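Local coordinates for protein putative pyridoxamine 5-phosphate-dependent dehydrase, Wbdk (Escherichia coli, PDB 2GMS) that catalyses removal of the C3'-hydroxyl group from GDP-4-keto-6-deoxy-D-mannose, a coenzyme B6-dependent step in the biosynthesis of L-colitose for the O-antigen, at residues D161-M166 / M181-S186; W219-P224 / E239-F244; R276-Y281 / E377-I382; F308-D313 / D365-F370. All coordinates share one frame; numbering follows the deposited sequence.

In the fold
Contact 1 is the core: wholly buried, its centre about 3 Å from that of the chain, it joins the end of strand 157-161 and the loop after it to strand 181-185 and turns several polar groups to the cofactor. Contact 2, its centre about 30 Å from that of the chain, joins two loop-rich segments through an arginine, a threonine and a glutamate beside the second subunit. Opposite it across the chain's centre, contact 3 is a partly buried seam in which an asparagine amide joins aromatic and aliphatic groups between helices 255-286 and 379-388. Contact 4 is buried too, but backbone hydrogen bonds dominate it, as suits antiparallel strands. Its strand 368-372 leads on to helix 379-388.

Contact 1 of 4, residues D161-M166 / M181-S186. With P0P ([4-(dihydroxymethyl)-5-hydroxy-6-methylpyridin-3-yl]methyl dihydrogen phosphate), chain D.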
# COMPACT_ATOMS: atom_id res chain seq x y z
N ASP A 161 -18.12 -0.92 -1.08
CA ASP A 161 -16.98 -1.00 -1.95
C ASP A 161 -17.58 -0.45 -3.26
O ASP A 161 -18.38 -1.12 -3.91
CB ASP A 161 -16.43 -2.43 -2.15
CG ASP A 161 -15.35 -2.50 -3.20
OD1 ASP A 161 -15.25 -1.68 -4.12
OD2 ASP A 161 -14.53 -3.53 -3.04
N ASN A 162 -17.24 0.81 -3.58
CA ASN A 162 -17.76 1.48 -4.77
C ASN A 162 -16.71 1.62 -5.87
O ASN A 162 -16.79 2.54 -6.71
CB ASN A 162 -18.32 2.88 -4.42
CG ASN A 162 -19.34 3.36 -5.44
OD1 ASN A 162 -20.22 2.57 -5.81
ND2 ASN A 162 -19.24 4.61 -5.90
N CYS A 163 -15.75 0.70 -5.87
CA CYS A 163 -14.66 0.68 -6.83
C CYS A 163 -15.06 0.54 -8.29
O CYS A 163 -14.26 0.85 -9.16
CB CYS A 163 -13.52 -0.28 -6.45
SG CYS A 163 -12.68 0.33 -4.96
N GLU A 164 -16.28 0.09 -8.59
CA GLU A 164 -16.76 -0.05 -9.97
C GLU A 164 -17.93 0.85 -10.32
O GLU A 164 -18.38 0.89 -11.47
CB GLU A 164 -17.25 -1.49 -10.26
CG GLU A 164 -16.11 -2.53 -10.16
CD GLU A 164 -16.59 -3.96 -10.25
OE1 GLU A 164 -17.76 -4.26 -10.46
OE2 GLU A 164 -15.63 -4.84 -10.07
N SER A 165 -18.45 1.56 -9.31
CA SER A 165 -19.62 2.36 -9.54
C SER A 165 -19.53 3.85 -9.27
O SER A 165 -20.52 4.52 -8.94
CB SER A 165 -20.86 1.68 -8.96
OG SER A 165 -20.90 0.31 -9.35
N MET A 166 -18.34 4.39 -9.46
CA MET A 166 -18.22 5.79 -9.27
C MET A 166 -19.25 6.47 -10.17
O MET A 166 -19.35 6.17 -11.35
CB MET A 166 -16.84 6.26 -9.73
CG MET A 166 -16.73 7.78 -9.69
SD MET A 166 -15.09 8.38 -10.17
CE MET A 166 -14.13 7.97 -8.70
N MET A 181 -18.69 4.32 5.38
CA MET A 181 -17.57 4.65 4.54
C MET A 181 -17.89 4.06 3.18
O MET A 181 -18.69 3.12 3.08
CB MET A 181 -16.26 4.03 5.04
CG MET A 181 -15.51 4.89 6.05
SD MET A 181 -14.07 4.07 6.77
CE MET A 181 -14.81 2.94 7.99
N GLY A 182 -17.25 4.61 2.17
CA GLY A 182 -17.38 4.12 0.82
C GLY A 182 -16.00 4.13 0.13
O GLY A 182 -15.23 5.09 0.30
N THR A 183 -15.67 3.09 -0.66
CA THR A 183 -14.38 3.12 -1.35
C THR A 183 -14.54 3.28 -2.87
O THR A 183 -15.56 2.85 -3.44
CB THR A 183 -13.46 1.93 -1.03
OG1 THR A 183 -14.15 0.79 -1.46
CG2 THR A 183 -13.15 1.84 0.48
N PHE A 184 -13.53 3.88 -3.49
CA PHE A 184 -13.45 4.14 -4.92
C PHE A 184 -12.06 3.81 -5.45
O PHE A 184 -11.07 3.78 -4.71
CB PHE A 184 -13.72 5.63 -5.27
CG PHE A 184 -15.06 6.17 -4.84
CD1 PHE A 184 -15.34 6.40 -3.49
CD2 PHE A 184 -16.02 6.51 -5.79
CE1 PHE A 184 -16.58 6.90 -3.08
CE2 PHE A 184 -17.26 7.03 -5.41
CZ PHE A 184 -17.53 7.22 -4.05
N SER A 185 -12.00 3.58 -6.76
CA SER A 185 -10.75 3.25 -7.42
C SER A 185 -10.58 4.14 -8.64
O SER A 185 -11.54 4.39 -9.37
CB SER A 185 -10.71 1.78 -7.82
OG SER A 185 -9.65 1.52 -8.75
N SER A 186 -9.35 4.62 -8.81
CA SER A 186 -8.98 5.44 -9.95
C SER A 186 -7.87 4.76 -10.74
O SER A 186 -7.00 5.37 -11.36
CB SER A 186 -8.68 6.88 -9.62
OG SER A 186 -7.52 6.93 -8.83
O3 P0P D . -13.50 -3.95 -8.78
N1 P0P D . -12.90 -3.62 -5.29
C2 P0P D . -13.53 -3.87 -6.42
C2A P0P D . -14.97 -4.31 -6.42
C3 P0P D . -12.88 -3.72 -7.61
C4 P0P D . -11.54 -3.31 -7.61
C4A P0P D . -10.85 -3.11 -8.93
O4A P0P D . -11.81 -3.01 -9.95
O4B P0P D . -9.99 -4.17 -9.21
C5 P0P D . -10.84 -3.12 -6.39
C6 P0P D . -11.61 -3.25 -5.26
C5A P0P D . -9.58 -2.62 -6.53
O4P P0P D . -9.19 -1.36 -6.83
P P0P D . -7.65 -1.27 -7.25
O1P P0P D . -7.50 -2.07 -8.48
O2P P0P D . -7.41 0.29 -7.57
O3P P0P D . -6.65 -1.77 -6.09
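Asp161 OD2, on a residue bridged to Thr183, is gripped from several quarters: it is hydrogen-bonded to Thr93 and Asn62 and lies 2.8 Å from N1 of the hydrated pyridoxal phosphate. A carboxylate so placed would favour a protonated ring nitrogen, as in other enzymes of the aspartate aminotransferase fold. Asn62 also bonds Thr183 OG1, so one amide positions both partners. Asp161 OD1 accepts Cys163 N at 3.0 Å in an Asx turn, which, with the bonds to OD2, restricts the carboxylate's rotation and turns the chain toward the cofactor.

After the parallel Asp161-Thr183 bridge, Asn162 N makes a weak, bent bond to Thr183 O. The turn brings Cys163 against one face of the cofactor ring, CB 3.6 Å from N1, while its small SG settles against the Phe184 backbone. Glu164 reaches round with an extended chain and OE2 takes the cofactor O3 hydroxyl at 2.6 Å. At the phosphate end Ser185 points OG anti to its own N (chi1 166°) and donates to O2P at 2.8 Å; the same OG accepts Phe187 N, so the backbone holds the hydroxyl as it donates.

Behind the pocket the Phe184 ring receives Asn162 CB over the centre of one face, with the amide, held through OD1 by Asn136 ND2, almost upright to the ring at 88°. Met166 bends at its thioether to bring CE 3.8 Å from Phe184 CD2.

Strand 181-185 runs between strands 157-161 and 198-202 of the mixed sheet, with helix 58-68 packed on Thr183 and helix 34-47 against Met166.

Contact 2 of 4, residues W219-P224 / E239-F244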
# COMPACT_ATOMS: atom_id res chain seq x y z
N TRP A 219 1.27 8.44 12.31
CA TRP A 219 1.74 9.63 12.96
C TRP A 219 0.67 10.70 13.06
O TRP A 219 -0.47 10.50 12.64
CB TRP A 219 3.00 10.18 12.27
CG TRP A 219 2.81 10.72 10.87
CD1 TRP A 219 1.65 11.13 10.26
CD2 TRP A 219 3.85 10.90 9.91
NE1 TRP A 219 1.91 11.56 8.98
CE2 TRP A 219 3.26 11.43 8.74
CE3 TRP A 219 5.23 10.69 9.95
CZ2 TRP A 219 4.02 11.73 7.61
CZ3 TRP A 219 5.98 11.00 8.84
CH2 TRP A 219 5.38 11.50 7.68
N THR A 220 1.05 11.85 13.61
CA THR A 220 0.14 12.96 13.82
C THR A 220 0.30 14.13 12.85
O THR A 220 -0.46 15.11 12.89
CB THR A 220 0.27 13.51 15.27
OG1 THR A 220 1.49 14.19 15.42
CG2 THR A 220 0.22 12.40 16.32
N ARG A 221 1.31 14.06 11.99
CA ARG A 221 1.59 15.15 11.07
C ARG A 221 0.45 15.62 10.19
O ARG A 221 0.42 16.80 9.85
CB ARG A 221 2.80 14.91 10.21
CG ARG A 221 3.96 14.35 10.98
CD ARG A 221 5.19 14.46 10.12
NE ARG A 221 6.36 13.90 10.76
CZ ARG A 221 7.55 13.91 10.19
NH1 ARG A 221 7.75 14.44 8.98
NH2 ARG A 221 8.56 13.34 10.84
N ASN A 222 -0.45 14.72 9.78
CA ASN A 222 -1.56 15.11 8.92
C ASN A 222 -2.85 15.43 9.68
O ASN A 222 -3.91 15.67 9.09
CB ASN A 222 -1.82 14.06 7.83
CG ASN A 222 -0.57 13.77 7.03
OD1 ASN A 222 -0.02 12.66 7.05
ND2 ASN A 222 -0.11 14.80 6.32
N LEU A 223 -2.77 15.42 11.01
CA LEU A 223 -3.92 15.68 11.84
C LEU A 223 -3.95 17.14 12.23
O LEU A 223 -2.89 17.77 12.34
CB LEU A 223 -3.84 14.82 13.12
CG LEU A 223 -4.00 13.33 12.84
CD1 LEU A 223 -3.97 12.57 14.15
CD2 LEU A 223 -5.34 13.08 12.16
N PRO A 224 -5.17 17.67 12.47
CA PRO A 224 -5.37 19.04 12.90
C PRO A 224 -4.92 19.18 14.35
O PRO A 224 -4.80 18.19 15.09
CB PRO A 224 -6.87 19.34 12.79
CG PRO A 224 -7.54 18.08 12.24
CD PRO A 224 -6.45 17.05 12.00
N GLU A 239 9.09 17.08 19.15
CA GLU A 239 8.40 16.05 19.89
C GLU A 239 7.15 15.46 19.21
O GLU A 239 6.98 14.25 19.07
CB GLU A 239 8.03 16.64 21.24
CG GLU A 239 7.40 15.62 22.17
CD GLU A 239 8.46 14.68 22.67
OE1 GLU A 239 9.34 14.22 21.95
OE2 GLU A 239 8.35 14.44 23.95
N GLU A 240 6.25 16.33 18.81
CA GLU A 240 4.99 16.01 18.19
C GLU A 240 5.12 15.41 16.80
O GLU A 240 4.21 14.71 16.35
CB GLU A 240 4.13 17.30 18.12
CG GLU A 240 2.70 17.05 17.62
CD GLU A 240 1.93 16.19 18.59
OE1 GLU A 240 2.03 16.28 19.81
OE2 GLU A 240 1.15 15.34 17.97
N SER A 241 6.22 15.71 16.11
CA SER A 241 6.40 15.22 14.74
C SER A 241 6.84 13.76 14.62
O SER A 241 6.78 13.16 13.54
CB SER A 241 7.31 16.13 13.90
OG SER A 241 6.56 17.21 13.40
N PHE A 242 7.27 13.21 15.74
CA PHE A 242 7.79 11.85 15.80
C PHE A 242 7.03 10.94 16.73
O PHE A 242 7.57 10.01 17.35
CB PHE A 242 9.27 11.99 16.18
CG PHE A 242 9.99 12.80 15.12
CD1 PHE A 242 10.04 14.20 15.15
CD2 PHE A 242 10.58 12.12 14.04
CE1 PHE A 242 10.70 14.91 14.14
CE2 PHE A 242 11.24 12.82 13.03
CZ PHE A 242 11.29 14.21 13.09
N LYS A 243 5.74 11.22 16.83
CA LYS A 243 4.83 10.48 17.68
C LYS A 243 3.87 9.62 16.86
O LYS A 243 3.28 10.08 15.88
CB LYS A 243 4.26 11.43 18.72
CG LYS A 243 2.80 11.80 18.61
CD LYS A 243 2.27 12.38 19.92
CE LYS A 243 3.31 13.22 20.68
NZ LYS A 243 2.74 14.41 21.35
N PHE A 244 3.81 8.32 17.21
CA PHE A 244 3.02 7.29 16.54
C PHE A 244 1.94 6.82 17.47
O PHE A 244 2.25 6.37 18.57
CB PHE A 244 3.95 6.13 16.18
CG PHE A 244 5.04 6.68 15.30
CD1 PHE A 244 6.32 6.96 15.79
CD2 PHE A 244 4.76 6.99 13.97
CE1 PHE A 244 7.29 7.52 14.96
CE2 PHE A 244 5.72 7.54 13.13
CZ PHE A 244 7.00 7.80 13.63
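Arg221 holds Ser241 O side-on with two nitrogens: NE, at 2.9 Å, lies in the carbonyl plane on a lone pair, and NH2, at 3.2 Å, comes from above that plane. The chain is extended from CG to NE, long enough to bring the guanidinium edge to Ser241 O, with NH2 over one face of the Phe242 ring toward its rim. Arg221 CZ lies 5.0 Å from the centroid of the Phe242 ring, over its face, a cation-pi pair. Trp219 covers a face of the same guanidinium with CZ3, its ring nearly parallel to that group, which should restrict its movement. Arg221 is a probable contact for the GDP-sugar.

Thr220 begins a type I turn and faces the other segment. Its OG1 donates to Glu240 OE2 at 2.8 Å, on the anti side of the carboxylate, while CG2 meets Lys243 CG at 3.5 Å; a branched side chain does both jobs. Glu240 OE1 is held by a salt bridge to Lys243. Trp219 itself presses CB against Phe244 CE2 at 3.9 Å, and its NE1 bonds Asn222 OD1 in the ring plane.

The turn follows helix 205-214, on which Leu223 packs, and faces short helix 237-240, while Trp90 of the second subunit meets Phe244 edge-to-face.

Contact 3 of 4, residues R276-Y281 / E377-I382; sequences RKNAEY and ELFDEI. With MG (magnesium ion), chain C.
Lys277 opens the contact with its backbone: its carbonyl oxygen stands 4.1 Å from Phe379 CE2, a loose contact at the edge of that ring and near its plane.

One residue on, Asn278 carries the polar link. Its CG sits beside the backbone N (chi1 -79°), which sends the amide across to the start of the other helix. There OD1 accepts Leu378 N at 2.9 Å, met 40° above the carbonyl plane. The same amide turns ND2 toward Asn373 OD1 and Ile376 O, and the aliphatic Leu378 CD1 lies 3.7 Å from Asn278 ND2. An asparagine, able to give and accept at once, fits this buried position well. Its own carbonyl oxygen rests against Ile382 CD1.

A turn further along, Tyr281 points toward the second helix and packs on Phe379 and Ile382. Phe379 sets its edge to the tyrosine face, Phe379 CD2 3.7 Å from Tyr281 CG, in an edge-to-face pair with planes at 56°. Ile382 slides past at the ring edge, Ile382 CG2 3.9 Å from Tyr281 CD2. The tyrosine hydroxyl is tied to Asp383, so both its ring and its hydroxyl engage helix 379-388.

Just before that helix, Glu377 OE2 binds a magnesium ion at 2.1 Å, which would partly balance its charge. The chemistry thus divides: an amide fixes the chain at the N-cap residue Leu378, while aromatic and branched groups join the first turn of helix 379-388 to helix 255-286.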
# COMPACT_ATOMS: atom_id res chain seq x y z
N ARG A 276 -23.81 6.28 -20.13
CA ARG A 276 -25.23 6.05 -19.98
C ARG A 276 -25.95 6.05 -21.34
O ARG A 276 -26.93 5.34 -21.54
CB ARG A 276 -25.85 6.99 -18.95
CG ARG A 276 -25.36 6.63 -17.54
CD ARG A 276 -26.10 7.31 -16.40
NE ARG A 276 -27.57 7.33 -16.57
CZ ARG A 276 -28.44 6.38 -16.19
NH1 ARG A 276 -28.08 5.24 -15.59
NH2 ARG A 276 -29.73 6.57 -16.42
N LYS A 277 -25.43 6.86 -22.27
CA LYS A 277 -26.00 6.93 -23.57
C LYS A 277 -25.62 5.67 -24.35
O LYS A 277 -26.40 5.15 -25.15
CB LYS A 277 -25.68 8.23 -24.25
CG LYS A 277 -26.46 9.43 -23.69
CD LYS A 277 -26.03 10.67 -24.47
CE LYS A 277 -26.40 12.00 -23.86
NZ LYS A 277 -27.84 12.25 -23.91
N ASN A 278 -24.46 5.12 -24.05
CA ASN A 278 -24.07 3.87 -24.69
C ASN A 278 -24.96 2.76 -24.15
O ASN A 278 -25.43 1.89 -24.87
CB ASN A 278 -22.61 3.48 -24.38
CG ASN A 278 -21.57 4.22 -25.19
OD1 ASN A 278 -21.84 4.74 -26.30
ND2 ASN A 278 -20.37 4.31 -24.64
N ALA A 279 -25.17 2.78 -22.84
CA ALA A 279 -25.99 1.78 -22.20
C ALA A 279 -27.44 1.77 -22.75
O ALA A 279 -28.02 0.71 -23.00
CB ALA A 279 -25.93 1.98 -20.69
N GLU A 280 -28.05 2.95 -22.92
CA GLU A 280 -29.41 3.06 -23.45
C GLU A 280 -29.48 2.36 -24.82
O GLU A 280 -30.44 1.66 -25.14
CB GLU A 280 -29.79 4.53 -23.74
CG GLU A 280 -30.67 5.29 -22.72
CD GLU A 280 -30.77 6.79 -23.02
OE1 GLU A 280 -30.52 7.32 -24.13
OE2 GLU A 280 -31.15 7.48 -21.96
N TYR A 281 -28.47 2.56 -25.67
CA TYR A 281 -28.42 1.95 -26.98
C TYR A 281 -28.22 0.41 -26.91
O TYR A 281 -28.88 -0.41 -27.57
CB TYR A 281 -27.33 2.71 -27.78
CG TYR A 281 -27.26 2.35 -29.25
CD1 TYR A 281 -28.00 3.04 -30.20
CD2 TYR A 281 -26.43 1.31 -29.68
CE1 TYR A 281 -27.92 2.69 -31.56
CE2 TYR A 281 -26.35 0.94 -31.02
CZ TYR A 281 -27.09 1.64 -31.97
OH TYR A 281 -27.02 1.31 -33.30
N GLU A 377 -18.52 7.30 -27.48
CA GLU A 377 -19.66 6.61 -28.05
C GLU A 377 -19.25 5.31 -28.72
O GLU A 377 -18.21 5.23 -29.38
CB GLU A 377 -20.53 7.49 -28.94
CG GLU A 377 -19.84 7.86 -30.28
CD GLU A 377 -20.02 6.84 -31.38
OE1 GLU A 377 -20.80 5.89 -31.35
OE2 GLU A 377 -19.19 7.10 -32.37
N LEU A 378 -20.08 4.29 -28.52
CA LEU A 378 -19.79 2.96 -29.03
C LEU A 378 -20.92 2.46 -29.92
O LEU A 378 -21.14 1.25 -30.02
CB LEU A 378 -19.62 1.97 -27.82
CG LEU A 378 -18.35 2.14 -26.99
CD1 LEU A 378 -18.42 1.32 -25.71
CD2 LEU A 378 -17.17 1.65 -27.80
N PHE A 379 -21.64 3.35 -30.59
CA PHE A 379 -22.73 2.84 -31.39
C PHE A 379 -22.38 1.74 -32.37
O PHE A 379 -23.03 0.70 -32.41
CB PHE A 379 -23.56 3.97 -32.02
CG PHE A 379 -23.88 5.03 -31.01
CD1 PHE A 379 -23.57 6.37 -31.26
CD2 PHE A 379 -24.46 4.70 -29.78
CE1 PHE A 379 -23.89 7.36 -30.32
CE2 PHE A 379 -24.74 5.66 -28.81
CZ PHE A 379 -24.45 7.00 -29.09
N ASP A 380 -21.36 2.00 -33.19
CA ASP A 380 -20.97 1.02 -34.18
C ASP A 380 -20.53 -0.28 -33.58
O ASP A 380 -20.85 -1.33 -34.11
CB ASP A 380 -19.89 1.53 -35.13
CG ASP A 380 -20.39 2.57 -36.09
OD1 ASP A 380 -21.53 2.60 -36.55
OD2 ASP A 380 -19.46 3.44 -36.38
N GLU A 381 -19.77 -0.18 -32.49
CA GLU A 381 -19.24 -1.31 -31.74
C GLU A 381 -20.34 -2.20 -31.17
O GLU A 381 -20.27 -3.43 -31.21
CB GLU A 381 -18.29 -0.78 -30.64
CG GLU A 381 -16.95 -0.26 -31.21
CD GLU A 381 -17.00 1.17 -31.69
OE1 GLU A 381 -18.01 1.85 -31.69
OE2 GLU A 381 -15.84 1.59 -32.11
N ILE A 382 -21.39 -1.57 -30.67
CA ILE A 382 -22.51 -2.32 -30.13
C ILE A 382 -23.27 -3.05 -31.26
O ILE A 382 -23.65 -4.21 -31.14
CB ILE A 382 -23.39 -1.37 -29.34
CG1 ILE A 382 -22.67 -1.00 -28.05
CG2 ILE A 382 -24.68 -2.12 -29.06
CD1 ILE A 382 -23.23 0.23 -27.34
MG MG C . -18.50 5.75 -33.85

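Contact 4 of 4, residues F308-D313 / D365-F370; sequences FIIKKD and DKNGLF
Phe308 and Leu369 form the hydrogen-bonded pair of an antiparallel ladder. Phe308 N gives to Leu369 O at 2.8 Å and Leu369 N returns the bond to Phe308 O at the same length, both acceptors being met almost straight down their carbonyls. Further on, Ile310 N reaches Asn367 O at 3.1 Å. Asn367 keeps CG beside its own N (chi1 -57°), which turns the amide back over the helix it ends, where ND2 bonds Tyr363 O.

CA-H...O contacts accompany these bonds. Gly368 CA approaches Phe308 O at 3.2 Å, and Ile309 CA lies 3.5 Å from Asn367 O.

This is the border of the small three-stranded antiparallel sheet, where strand 305-310 lies between 292-293 and 368-372 and helix 359-367 passes directly into the latter. Gly368 is the first residue to leave helical angles, and having no side chain it lets Ile309 CD1 lie over its CA at 4.2 Å in the non-hydrogen-bonded pair.

Apolar contacts complete the join. Ile310 CB packs on Asn367 CB at 4.1 Å, while the isoleucine side chain also packs on Leu321 of helix 318-327. Leu369 shares the sheet face of Phe308, packing on Leu325 and on Phe238 of the second subunit.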
# COMPACT_ATOMS: atom_id res chain seq x y z
N PHE A 308 -23.30 -10.19 -19.50
CA PHE A 308 -24.18 -11.10 -20.18
C PHE A 308 -24.13 -12.41 -19.43
O PHE A 308 -23.04 -12.87 -19.07
CB PHE A 308 -23.71 -11.50 -21.58
CG PHE A 308 -23.74 -10.44 -22.64
CD1 PHE A 308 -22.54 -10.09 -23.24
CD2 PHE A 308 -24.93 -9.84 -23.08
CE1 PHE A 308 -22.49 -9.14 -24.27
CE2 PHE A 308 -24.91 -8.90 -24.11
CZ PHE A 308 -23.68 -8.55 -24.68
N ILE A 309 -25.32 -12.98 -19.24
CA ILE A 309 -25.53 -14.28 -18.62
C ILE A 309 -26.33 -15.11 -19.62
O ILE A 309 -27.39 -14.67 -20.12
CB ILE A 309 -26.29 -14.25 -17.29
CG1 ILE A 309 -25.78 -13.19 -16.32
CG2 ILE A 309 -26.43 -15.65 -16.66
CD1 ILE A 309 -24.72 -13.69 -15.36
N ILE A 310 -25.80 -16.30 -19.94
CA ILE A 310 -26.47 -17.18 -20.89
C ILE A 310 -27.76 -17.66 -20.26
O ILE A 310 -27.80 -18.01 -19.08
CB ILE A 310 -25.59 -18.33 -21.37
CG1 ILE A 310 -24.40 -17.79 -22.15
CG2 ILE A 310 -26.38 -19.22 -22.32
CD1 ILE A 310 -23.30 -18.83 -22.28
N LYS A 311 -28.84 -17.62 -21.03
CA LYS A 311 -30.12 -18.07 -20.53
C LYS A 311 -30.14 -19.57 -20.28
O LYS A 311 -29.55 -20.37 -21.03
CB LYS A 311 -31.24 -17.70 -21.47
CG LYS A 311 -31.60 -16.24 -21.37
CD LYS A 311 -32.55 -15.81 -22.48
CE LYS A 311 -33.25 -14.50 -22.15
NZ LYS A 311 -33.46 -13.68 -23.34
N LYS A 312 -30.84 -19.96 -19.23
CA LYS A 312 -30.91 -21.38 -18.93
C LYS A 312 -31.65 -22.16 -20.02
O LYS A 312 -32.61 -21.68 -20.64
CB LYS A 312 -31.61 -21.59 -17.60
CG LYS A 312 -30.66 -21.60 -16.42
CD LYS A 312 -31.38 -21.46 -15.08
CE LYS A 312 -30.55 -21.92 -13.89
NZ LYS A 312 -31.13 -21.53 -12.58
N ASP A 313 -31.20 -23.38 -20.26
CA ASP A 313 -31.85 -24.21 -21.26
C ASP A 313 -31.82 -23.58 -22.66
O ASP A 313 -32.76 -23.72 -23.44
CB ASP A 313 -33.31 -24.50 -20.86
CG ASP A 313 -33.52 -25.58 -19.82
OD1 ASP A 313 -33.02 -25.54 -18.70
OD2 ASP A 313 -34.31 -26.55 -20.23
N ASP A 365 -20.77 -17.88 -12.66
CA ASP A 365 -19.39 -18.32 -12.83
C ASP A 365 -19.14 -19.09 -14.11
O ASP A 365 -18.11 -18.99 -14.78
CB ASP A 365 -18.90 -19.18 -11.66
CG ASP A 365 -17.39 -19.23 -11.62
OD1 ASP A 365 -16.72 -18.34 -11.16
OD2 ASP A 365 -16.89 -20.30 -12.16
N LYS A 366 -20.14 -19.87 -14.42
CA LYS A 366 -20.02 -20.72 -15.55
C LYS A 366 -20.68 -20.14 -16.78
O LYS A 366 -20.28 -20.47 -17.90
CB LYS A 366 -20.49 -22.11 -15.09
CG LYS A 366 -21.29 -22.92 -16.09
CD LYS A 366 -22.38 -23.76 -15.42
CE LYS A 366 -22.30 -23.77 -13.89
NZ LYS A 366 -23.59 -23.94 -13.21
N ASN A 367 -21.67 -19.27 -16.62
CA ASN A 367 -22.36 -18.71 -17.77
C ASN A 367 -22.26 -17.22 -18.00
O ASN A 367 -22.95 -16.70 -18.86
CB ASN A 367 -23.85 -19.05 -17.74
CG ASN A 367 -24.02 -20.53 -17.70
OD1 ASN A 367 -23.89 -21.20 -18.73
ND2 ASN A 367 -24.24 -21.03 -16.49
N GLY A 368 -21.45 -16.52 -17.23
CA GLY A 368 -21.38 -15.09 -17.45
C GLY A 368 -20.13 -14.61 -18.19
O GLY A 368 -19.08 -15.27 -18.22
N LEU A 369 -20.27 -13.42 -18.78
CA LEU A 369 -19.20 -12.73 -19.48
C LEU A 369 -19.49 -11.25 -19.54
O LEU A 369 -20.63 -10.85 -19.36
CB LEU A 369 -18.66 -13.35 -20.79
CG LEU A 369 -19.73 -13.71 -21.80
CD1 LEU A 369 -20.91 -12.75 -21.71
CD2 LEU A 369 -19.11 -13.63 -23.19
N PHE A 370 -18.45 -10.47 -19.80
CA PHE A 370 -18.51 -9.03 -19.82
C PHE A 370 -17.67 -8.44 -20.95
O PHE A 370 -16.57 -8.95 -21.25
CB PHE A 370 -17.90 -8.66 -18.43
CG PHE A 370 -17.44 -7.26 -18.15
CD1 PHE A 370 -18.25 -6.38 -17.45
CD2 PHE A 370 -16.18 -6.82 -18.57
CE1 PHE A 370 -17.83 -5.08 -17.17
CE2 PHE A 370 -15.74 -5.53 -18.29
CZ PHE A 370 -16.57 -4.65 -17.59